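Local coordinates for beta-lactamase (Serratia marcescens, PDB 5GWA), which probably hydrolyses beta-lactam antibiotics to substituted beta-amino acids, as a class A extended-spectrum beta-lactamase that is bound here to the inhibitor avibactam, at residues K60-N65 and I179-S184; K173-E178 and N183-L188. All blocks are in the same frame, centred on the assembly; numbering follows the deposited sequence.

Overall arrangement
Both contacts fasten helix 182-193 to a neighbouring helix, and they share N183 and S184. Contact 1 lies at the surface, its centre about 20 Å from the centre of the chain, where the start of this helix meets the end of helix 49-63; it is small and polar, one carboxylate being gripped by hydroxyls and a backbone N-H. The centre of contact 2 is about 15 Å from the centre of the chain; partly buried, it joins the end of helix 164-175 to helix 182-193, chiefly through aromatic and aliphatic packing. The contact centres are 9 Å apart, and the connection between the helices ties them together: I179 CD1 packs on F174, and L180 CB lies against the backbone N of Y185.

Contact 1 (K60-N65 and I179-S184); sequences KLDKEN and ILSKNS. With SO4 (sulfate ion), chain E.
D62, in the last turn of helix 49-63, reaches S181 and S184 at the start of helix 182-193. Its CB points toward that helix start, and D62 CG, anti to the carbonyl carbon (chi1 -78°), lies 3.4 Å from both S181 OG and S184 OG. From there the carboxylate divides its work. D62 OD1 accepts two hydrogen bonds, from S184 OG at 2.7 Å and from S181 OG at 2.9 Å. They arrive from opposite faces of the carboxylate plane, the S184 hydroxyl on the syn side but tilted out of the plane, the S181 hydroxyl from above it. D62 OD2 takes the backbone N-H of S181, with D62 OD2 and S181 N 3.0 Å apart and the bond nearly straight at 173°, although the donor stands above the carboxylate plane. L180 CB and CD2 touch D62 OD2, both at 3.9 Å, while the leucine side chain packs on L55 and L58.

S181 is the N-cap: S181 OG also accepts from S184 N at 3.0 Å. Serine suits this place because one hydroxyl can donate to the aspartate and accept from the helix. A Schellman motif with N65 as C-prime residue ends helix 49-63. Three donors hold the carboxylate beside a helix N-terminus, an environment that would probably favour its ionised form.

Contact 2 (K173-E178 and N183-L188); sequences KFYKNE and NSYDFL
Y185 lies across the end of helix 164-175, against F174, Y175 and N177. Tyrosine suits the place, with a flat ring for F174 and N177 and a hydroxyl that reaches the carbonyl of Y175 and a water. The apolar packing centres on F174. F174 CE1 approaches Y185 CD1 at 3.7 Å, the two ring planes inclined at 55°. F174 CE1 also comes within 3.7 Å of L188 CD2. Phenylalanine and leucine suit this buried side, where F174 also meets F51 edge-to-face and L188 packs on L55 and L58.

N177 supplies contacts over the Y185 ring. With CG anti to the backbone N (chi1 -166°), its amide stacks at 20° to the ring plane, and N177 CB makes a CH-pi contact 3.8 Å from the Y185 ring centroid. N177 ND2 donates to L180 O, within the connection between the helices. Here helix 164-175 ends in a Schellman motif: N177, the C-prime residue, has positive phi, and N177 N bonds to F174 O while E178 N bonds to K173 O. Asparagine is at home in this left-handed conformation.

Among the polar contacts, Y185 OH lies 2.8 Å from Y175 O in a weak, unsettled hydrogen bond. The same hydroxyl sits over the centre of one face of the Y175 ring, and a water hydrogen-bonded to Y185 OH also bonds, weakly, to Y175 OH.

Contact 1 (K60-N65 and I179-S184)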
loop_
_atom_site.group_PDB
_atom_site.type_symbol
_atom_site.label_atom_id
_atom_site.label_comp_id
_atom_site.label_asym_id
_atom_site.label_seq_id
_atom_site.Cartn_x
_atom_site.Cartn_y
_atom_site.Cartn_z
ATOM N N LYS A 60 2.830 18.678 20.463
ATOM C CA LYS A 60 2.461 17.937 21.656
ATOM C C LYS A 60 3.714 17.448 22.351
ATOM O O LYS A 60 3.837 17.594 23.564
ATOM C CB LYS A 60 1.546 16.756 21.301
ATOM C CG LYS A 60 1.191 15.874 22.499
ATOM C CD LYS A 60 0.012 14.963 22.156
ATOM C CE LYS A 60 -0.376 14.045 23.304
ATOM N NZ LYS A 60 -1.258 14.748 24.268
ATOM N N LEU A 61 4.665 16.900 21.612
ATOM C CA LEU A 61 5.900 16.430 22.207
ATOM C C LEU A 61 6.653 17.619 22.826
ATOM O O LEU A 61 7.217 17.512 23.916
ATOM C CB LEU A 61 6.770 15.788 21.163
ATOM C CG LEU A 61 6.252 14.492 20.554
ATOM C CD1 LEU A 61 7.257 14.032 19.530
ATOM C CD2 LEU A 61 6.022 13.392 21.590
ATOM N N ASP A 62 6.714 18.725 22.091
ATOM C CA ASP A 62 7.391 19.948 22.595
ATOM C C ASP A 62 6.722 20.345 23.924
ATOM O O ASP A 62 7.404 20.542 24.938
ATOM C CB ASP A 62 7.224 21.125 21.580
ATOM C CG ASP A 62 8.176 21.063 20.335
ATOM O OD1 ASP A 62 9.234 20.421 20.340
ATOM O OD2 ASP A 62 7.881 21.797 19.364
ATOM N N LYS A 63 5.409 20.563 23.918
ATOM C CA LYS A 63 4.746 21.176 25.060
ATOM C C LYS A 63 4.813 20.278 26.270
ATOM O O LYS A 63 4.909 20.752 27.409
ATOM C CB LYS A 63 3.285 21.495 24.781
ATOM C CG LYS A 63 3.056 22.584 23.726
ATOM C CD LYS A 63 3.560 23.968 24.129
ATOM C CE LYS A 63 3.861 24.865 22.927
ATOM N NZ LYS A 63 2.659 25.110 22.087
ATOM N N GLU A 64 4.635 18.986 26.041
ATOM C CA GLU A 64 4.532 18.058 27.157
ATOM C C GLU A 64 5.904 17.522 27.538
ATOM O O GLU A 64 6.007 16.630 28.388
ATOM C CB GLU A 64 3.512 16.939 26.837
ATOM C CG GLU A 64 2.067 17.432 26.780
ATOM C CD GLU A 64 1.048 16.359 26.390
ATOM O OE1 GLU A 64 1.236 15.171 26.730
ATOM O OE2 GLU A 64 -0.006 16.720 25.848
ATOM N N ASN A 65 6.966 18.087 26.952
ATOM C CA ASN A 65 8.330 17.719 27.278
ATOM C C ASN A 65 8.601 16.229 27.052
ATOM O O ASN A 65 9.400 15.615 27.752
ATOM C CB ASN A 65 8.654 18.141 28.724
ATOM C CG ASN A 65 8.342 19.608 28.981
ATOM O OD1 ASN A 65 8.978 20.491 28.410
ATOM N ND2 ASN A 65 7.330 19.870 29.803
ATOM N N ILE A 179 5.722 27.991 14.454
ATOM C CA ILE A 179 4.882 26.938 15.046
ATOM C C ILE A 179 5.591 26.076 16.110
ATOM O O ILE A 179 5.004 25.785 17.143
ATOM C CB ILE A 179 4.283 26.014 13.945
ATOM C CG1 ILE A 179 3.542 26.829 12.895
ATOM C CG2 ILE A 179 3.347 24.995 14.571
ATOM C CD1 ILE A 179 3.224 26.050 11.639
ATOM N N LEU A 180 6.816 25.636 15.864
ATOM C CA LEU A 180 7.442 24.605 16.705
ATOM C C LEU A 180 8.662 25.123 17.481
ATOM O O LEU A 180 9.171 26.212 17.221
ATOM C CB LEU A 180 7.829 23.411 15.834
ATOM C CG LEU A 180 6.651 22.732 15.109
ATOM C CD1 LEU A 180 7.226 21.753 14.099
ATOM C CD2 LEU A 180 5.735 22.016 16.092
ATOM N N SER A 181 9.207 24.297 18.365
ATOM C CA SER A 181 10.562 24.540 18.866
ATOM C C SER A 181 11.561 24.519 17.732
ATOM O O SER A 181 11.282 23.972 16.667
ATOM C CB SER A 181 10.959 23.485 19.901
ATOM O OG SER A 181 11.186 22.222 19.299
ATOM N N LYS A 182 12.750 25.058 17.971
ATOM C CA LYS A 182 13.826 24.970 16.981
ATOM C C LYS A 182 14.141 23.523 16.583
ATOM O O LYS A 182 14.367 23.237 15.401
ATOM C CB LYS A 182 15.080 25.694 17.510
ATOM C CG LYS A 182 16.221 25.801 16.511
ATOM C CD LYS A 182 17.395 24.890 16.872
ATOM C CE LYS A 182 18.674 25.336 16.178
ATOM N NZ LYS A 182 18.567 25.438 14.690
ATOM N N ASN A 183 14.272 22.633 17.573
ATOM C CA ASN A 183 14.658 21.248 17.320
ATOM C C ASN A 183 13.587 20.517 16.528
ATOM O O ASN A 183 13.913 19.773 15.609
ATOM C CB ASN A 183 14.940 20.474 18.606
ATOM C CG ASN A 183 14.358 21.138 19.826
ATOM O OD1 ASN A 183 14.870 22.159 20.291
ATOM N ND2 ASN A 183 13.288 20.562 20.361
ATOM N N SER A 184 12.336 20.760 16.885
ATOM C CA SER A 184 11.240 20.085 16.173
ATOM C C SER A 184 11.102 20.632 14.757
ATOM O O SER A 184 10.913 19.864 13.820
ATOM C CB SER A 184 9.941 20.220 16.909
ATOM O OG SER A 184 9.956 19.326 18.033
HETATM S S SO4 E . 17.652 28.843 13.715
HETATM O O1 SO4 E . 17.847 30.050 14.561
HETATM O O2 SO4 E . 17.541 27.666 14.603
HETATM O O3 SO4 E . 16.383 28.966 12.906
HETATM O O4 SO4 E . 18.785 28.693 12.763
#

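Contact 2 (K173-E178 and N183-L188)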
loop_
_atom_site.group_PDB
_atom_site.type_symbol
_atom_site.label_atom_id
_atom_site.label_comp_id
_atom_site.label_asym_id
_atom_site.label_seq_id
_atom_site.Cartn_x
_atom_site.Cartn_y
_atom_site.Cartn_z
ATOM N N LYS A 173 4.115 29.920 7.718
ATOM C CA LYS A 173 4.143 29.982 9.195
ATOM C C LYS A 173 5.151 28.969 9.697
ATOM O O LYS A 173 6.017 29.241 10.537
ATOM C CB LYS A 173 2.772 29.674 9.774
ATOM C CG LYS A 173 1.743 30.767 9.543
ATOM C CD LYS A 173 0.491 30.522 10.366
ATOM C CE LYS A 173 -0.562 31.577 10.102
ATOM N NZ LYS A 173 -0.330 32.726 11.029
ATOM N N PHE A 174 5.102 27.775 9.112
ATOM C CA PHE A 174 6.039 26.734 9.529
ATOM C C PHE A 174 7.493 27.111 9.204
ATOM O O PHE A 174 8.374 26.940 10.066
ATOM C CB PHE A 174 5.684 25.409 8.833
ATOM C CG PHE A 174 6.792 24.404 8.826
ATOM C CD1 PHE A 174 7.190 23.796 9.992
ATOM C CD2 PHE A 174 7.370 23.998 7.629
ATOM C CE1 PHE A 174 8.208 22.877 9.987
ATOM C CE2 PHE A 174 8.397 23.066 7.623
ATOM C CZ PHE A 174 8.774 22.466 8.807
ATOM N N TYR A 175 7.766 27.539 7.965
ATOM C CA TYR A 175 9.145 27.730 7.514
ATOM C C TYR A 175 9.822 28.825 8.299
ATOM O O TYR A 175 11.040 28.772 8.524
ATOM C CB TYR A 175 9.247 28.027 5.999
ATOM C CG TYR A 175 10.597 27.696 5.477
ATOM C CD1 TYR A 175 10.911 26.407 5.104
ATOM C CD2 TYR A 175 11.636 28.623 5.520
ATOM C CE1 TYR A 175 12.185 26.047 4.700
ATOM C CE2 TYR A 175 12.923 28.263 5.136
ATOM C CZ TYR A 175 13.197 26.972 4.736
ATOM O OH TYR A 175 14.474 26.541 4.391
ATOM N N LYS A 176 9.040 29.799 8.718
ATOM C CA LYS A 176 9.570 30.889 9.502
ATOM C C LYS A 176 9.683 30.475 10.964
ATOM O O LYS A 176 10.042 31.296 11.808
ATOM C CB LYS A 176 8.704 32.134 9.356
ATOM C CG LYS A 176 8.656 32.661 7.921
ATOM C CD LYS A 176 7.745 33.862 7.771
ATOM C CE LYS A 176 8.323 35.087 8.469
ATOM N NZ LYS A 176 7.641 36.332 8.004
ATOM N N ASN A 177 9.540 29.173 11.221
ATOM C CA ASN A 177 9.506 28.621 12.580
ATOM C C ASN A 177 8.677 29.434 13.549
ATOM O O ASN A 177 9.122 29.735 14.676
ATOM C CB ASN A 177 10.912 28.337 13.121
ATOM C CG ASN A 177 10.889 27.472 14.363
ATOM O OD1 ASN A 177 11.802 27.530 15.178
ATOM N ND2 ASN A 177 9.824 26.706 14.536
ATOM N N GLU A 178 7.418 29.661 13.167
ATOM C CA GLU A 178 6.413 30.281 14.015
ATOM C C GLU A 178 5.526 29.277 14.741
ATOM O O GLU A 178 4.568 29.677 15.412
ATOM C CB GLU A 178 5.506 31.203 13.195
ATOM C CG GLU A 178 6.222 32.394 12.581
ATOM C CD GLU A 178 5.336 33.288 11.716
ATOM O OE1 GLU A 178 4.127 33.009 11.558
ATOM O OE2 GLU A 178 5.864 34.299 11.195
ATOM N N ASN A 183 14.272 22.633 17.573
ATOM C CA ASN A 183 14.658 21.248 17.320
ATOM C C ASN A 183 13.587 20.517 16.528
ATOM O O ASN A 183 13.913 19.773 15.609
ATOM C CB ASN A 183 14.940 20.474 18.606
ATOM C CG ASN A 183 14.358 21.138 19.826
ATOM O OD1 ASN A 183 14.870 22.159 20.291
ATOM N ND2 ASN A 183 13.288 20.562 20.361
ATOM N N SER A 184 12.336 20.760 16.885
ATOM C CA SER A 184 11.240 20.085 16.173
ATOM C C SER A 184 11.102 20.632 14.757
ATOM O O SER A 184 10.913 19.864 13.820
ATOM C CB SER A 184 9.941 20.220 16.909
ATOM O OG SER A 184 9.956 19.326 18.033
ATOM N N TYR A 185 11.229 21.945 14.616
ATOM C CA TYR A 185 11.288 22.557 13.289
ATOM C C TYR A 185 12.389 21.968 12.456
ATOM O O TYR A 185 12.160 21.585 11.302
ATOM C CB TYR A 185 11.488 24.071 13.450
ATOM C CG TYR A 185 11.901 24.785 12.184
ATOM C CD1 TYR A 185 10.964 25.091 11.224
ATOM C CD2 TYR A 185 13.215 25.150 11.951
ATOM C CE1 TYR A 185 11.308 25.776 10.089
ATOM C CE2 TYR A 185 13.585 25.788 10.786
ATOM C CZ TYR A 185 12.622 26.130 9.872
ATOM O OH TYR A 185 12.991 26.781 8.729
ATOM N N ASP A 186 13.625 21.930 12.981
ATOM C CA ASP A 186 14.741 21.375 12.246
ATOM C C ASP A 186 14.413 19.953 11.828
ATOM O O ASP A 186 14.736 19.525 10.735
ATOM C CB ASP A 186 16.023 21.383 13.107
ATOM C CG ASP A 186 16.743 22.716 13.071
ATOM O OD1 ASP A 186 16.825 23.279 11.959
ATOM O OD2 ASP A 186 17.227 23.182 14.145
ATOM N N PHE A 187 13.906 19.176 12.784
ATOM C CA PHE A 187 13.544 17.778 12.545
ATOM C C PHE A 187 12.496 17.587 11.452
ATOM O O PHE A 187 12.732 16.810 10.487
ATOM C CB PHE A 187 13.053 17.111 13.828
ATOM C CG PHE A 187 12.610 15.695 13.623
ATOM C CD1 PHE A 187 13.518 14.688 13.410
ATOM C CD2 PHE A 187 11.277 15.393 13.639
ATOM C CE1 PHE A 187 13.103 13.373 13.208
ATOM C CE2 PHE A 187 10.854 14.067 13.488
ATOM C CZ PHE A 187 11.760 13.080 13.207
ATOM N N LEU A 188 11.430 18.356 11.527
ATOM C CA LEU A 188 10.383 18.225 10.496
ATOM C C LEU A 188 10.865 18.721 9.159
ATOM O O LEU A 188 10.640 18.056 8.099
ATOM C CB LEU A 188 9.117 18.932 10.907
ATOM C CG LEU A 188 7.961 18.784 9.912
ATOM C CD1 LEU A 188 7.664 17.321 9.549
ATOM C CD2 LEU A 188 6.743 19.507 10.414
HETATM O O HOH W 1 15.454 26.686 7.311
#